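Flavin prenyltransferase UbiX (Methanocaldococcus jannaschii, PDB 6M8V) probably transfers a dimethylallyl group from dimethylallyl phosphate to FMN, without a metal, making the prenylated flavin cofactor of UbiD decarboxylases. Local coordinates at residues Cys105-Ala108 / Leu109-Arg113. Sequence-based numbering, arbitrary orientation.
With PO4 (phosphate ion), chain C.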
loop_
_atom_site.group_PDB
_atom_site.type_symbol
_atom_site.label_atom_id
_atom_site.label_comp_id
_atom_site.label_asym_id
_atom_site.label_seq_id
_atom_site.Cartn_x
_atom_site.Cartn_y
_atom_site.Cartn_z
ATOM N N CYS A 105 -22.867 -3.385 -15.565
ATOM C CA CYS A 105 -21.688 -3.987 -14.942
ATOM C C CYS A 105 -21.592 -3.603 -13.474
ATOM O O CYS A 105 -21.313 -4.454 -12.624
ATOM C CB CYS A 105 -20.411 -3.577 -15.674
ATOM S SG CYS A 105 -20.287 -4.229 -17.341
ATOM N N ASP A 106 -21.818 -2.324 -13.157
ATOM C CA ASP A 106 -21.776 -1.889 -11.764
ATOM C C ASP A 106 -22.866 -2.574 -10.948
ATOM O O ASP A 106 -22.657 -2.923 -9.778
ATOM C CB ASP A 106 -21.911 -0.364 -11.693
ATOM C CG ASP A 106 -21.424 0.212 -10.373
ATOM O OD1 ASP A 106 -20.304 -0.138 -9.927
ATOM O OD2 ASP A 106 -22.160 1.031 -9.780
ATOM N N ILE A 107 -24.035 -2.785 -11.557
ATOM C CA ILE A 107 -25.114 -3.519 -10.905
ATOM C C ILE A 107 -24.694 -4.959 -10.650
ATOM O O ILE A 107 -24.906 -5.506 -9.561
ATOM C CB ILE A 107 -26.394 -3.451 -11.760
ATOM C CG1 ILE A 107 -27.053 -2.073 -11.637
ATOM C CG2 ILE A 107 -27.360 -4.574 -11.386
ATOM C CD1 ILE A 107 -28.155 -1.830 -12.662
ATOM N N ALA A 108 -24.094 -5.594 -11.658
ATOM C CA ALA A 108 -23.628 -6.966 -11.490
ATOM C C ALA A 108 -22.682 -7.083 -10.305
ATOM O O ALA A 108 -22.737 -8.065 -9.552
ATOM C CB ALA A 108 -22.952 -7.452 -12.774
ATOM N N LEU A 109 -21.820 -6.081 -10.106
ATOM C CA LEU A 109 -20.860 -6.158 -9.009
ATOM C C LEU A 109 -21.542 -5.956 -7.659
ATOM O O LEU A 109 -21.244 -6.674 -6.699
ATOM C CB LEU A 109 -19.732 -5.139 -9.214
ATOM C CG LEU A 109 -18.747 -5.430 -10.361
ATOM C CD1 LEU A 109 -17.893 -4.212 -10.715
ATOM C CD2 LEU A 109 -17.847 -6.619 -10.034
ATOM N N LYS A 110 -22.460 -4.992 -7.556
ATOM C CA LYS A 110 -23.111 -4.785 -6.266
ATOM C C LYS A 110 -24.092 -5.909 -5.942
ATOM O O LYS A 110 -24.230 -6.281 -4.774
ATOM C CB LYS A 110 -23.805 -3.419 -6.216
ATOM C CG LYS A 110 -25.150 -3.318 -6.940
ATOM C CD LYS A 110 -25.539 -1.850 -7.141
ATOM C CE LYS A 110 -26.946 -1.688 -7.711
ATOM N NZ LYS A 110 -28.006 -1.966 -6.704
ATOM N N GLU A 111 -24.761 -6.476 -6.947
ATOM C CA GLU A 111 -25.692 -7.577 -6.719
ATOM C C GLU A 111 -25.010 -8.939 -6.756
ATOM O O GLU A 111 -25.692 -9.961 -6.621
ATOM C CB GLU A 111 -26.831 -7.542 -7.748
ATOM C CG GLU A 111 -27.580 -6.210 -7.841
ATOM C CD GLU A 111 -28.420 -5.896 -6.606
ATOM O OE1 GLU A 111 -28.846 -6.840 -5.910
ATOM O OE2 GLU A 111 -28.667 -4.700 -6.338
ATOM N N ARG A 112 -23.689 -8.970 -6.941
ATOM C CA ARG A 112 -22.904 -10.206 -6.944
ATOM C C ARG A 112 -23.368 -11.168 -8.035
ATOM O O ARG A 112 -23.484 -12.373 -7.818
ATOM C CB ARG A 112 -22.929 -10.885 -5.573
ATOM C CG ARG A 112 -22.496 -9.991 -4.428
ATOM C CD ARG A 112 -21.031 -9.534 -4.546
ATOM N NE ARG A 112 -20.617 -8.821 -3.334
ATOM C CZ ARG A 112 -19.359 -8.576 -2.980
ATOM N NH1 ARG A 112 -18.346 -8.975 -3.741
ATOM N NH2 ARG A 112 -19.116 -7.922 -1.852
ATOM N N ARG A 113 -23.630 -10.632 -9.221
ATOM C CA ARG A 113 -23.928 -11.433 -10.397
ATOM C C ARG A 113 -22.676 -11.564 -11.256
ATOM O O ARG A 113 -21.767 -10.736 -11.198
ATOM C CB ARG A 113 -25.079 -10.809 -11.195
ATOM C CG ARG A 113 -26.363 -10.679 -10.376
ATOM C CD ARG A 113 -27.364 -9.712 -10.985
ATOM N NE ARG A 113 -28.474 -9.433 -10.072
ATOM C CZ ARG A 113 -29.430 -8.534 -10.302
ATOM N NH1 ARG A 113 -29.421 -7.819 -11.418
ATOM N NH2 ARG A 113 -30.398 -8.346 -9.414
HETATM P P PO4 C . -31.277 0.365 -7.742
HETATM O O1 PO4 C . -31.999 0.789 -9.001
HETATM O O2 PO4 C . -32.272 0.046 -6.648
HETATM O O3 PO4 C . -30.447 -0.868 -8.020
HETATM O O4 PO4 C . -30.382 1.499 -7.298
#
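Lys110 runs alongside Ile107, and its ammonium group ends between a phosphate ion and the carboxylate of Glu111. CG of Lys110 lies between the backbone N and the carbonyl carbon (chi1 78°). This turns the chain across the helix surface, with CG 3.4 Å from Ile107 O. CE then runs beside CG1 of Ile107 at 3.9 Å, and a bend at chi4 brings NZ round. NZ donates to O3 of the phosphate at 3.0 Å. It also forms a salt bridge with OE2 of Glu111 at 2.8 Å, using the anti lone pair of that oxygen. OE2 has a further partner in Arg166 of the third subunit, while NZ also pairs with Glu121 of the second. An alanine in place of Lys110 would probably leave the Glu111 carboxylate and the phosphate without this ammonium partner, and would uncover the flank of Ile107.

Ile107 branches at CB. Glu111 and Arg113 also lie alongside it, and its CG2 methyl touches CG of Glu111 and NH1 of Arg113. CG of Glu111 sits over the centre of one face of the Arg113 guanidinium, 3.8 Å above its plane. Arg113 reaches this place on an extended chain. Its NH1 and NH2 donate to the carbonyls of Asn74 and Gly72, and Phe76 adds a cation-pi contact.

The backbone closes the last helical turn. Glu111 N bonds to Ile107 O at 2.8 Å. Arg112 then takes a positive phi of 60°, and the chain reverses. Arg113 N returns to Ala108 O at 2.7 Å, with the donor in the carbonyl plane. A weak bond from Arg112 N to Leu109 O, 3.4 Å, is the second of this Schellman motif, which ends helix 100-110 and leads into strand 114-119. The phosphate also binds Tyr150 of the third subunit; Tyr150 and Arg166 are predicted to bind dimethylallyl phosphate, so the ion probably marks the substrate phosphate site at a subunit interface of UbiX.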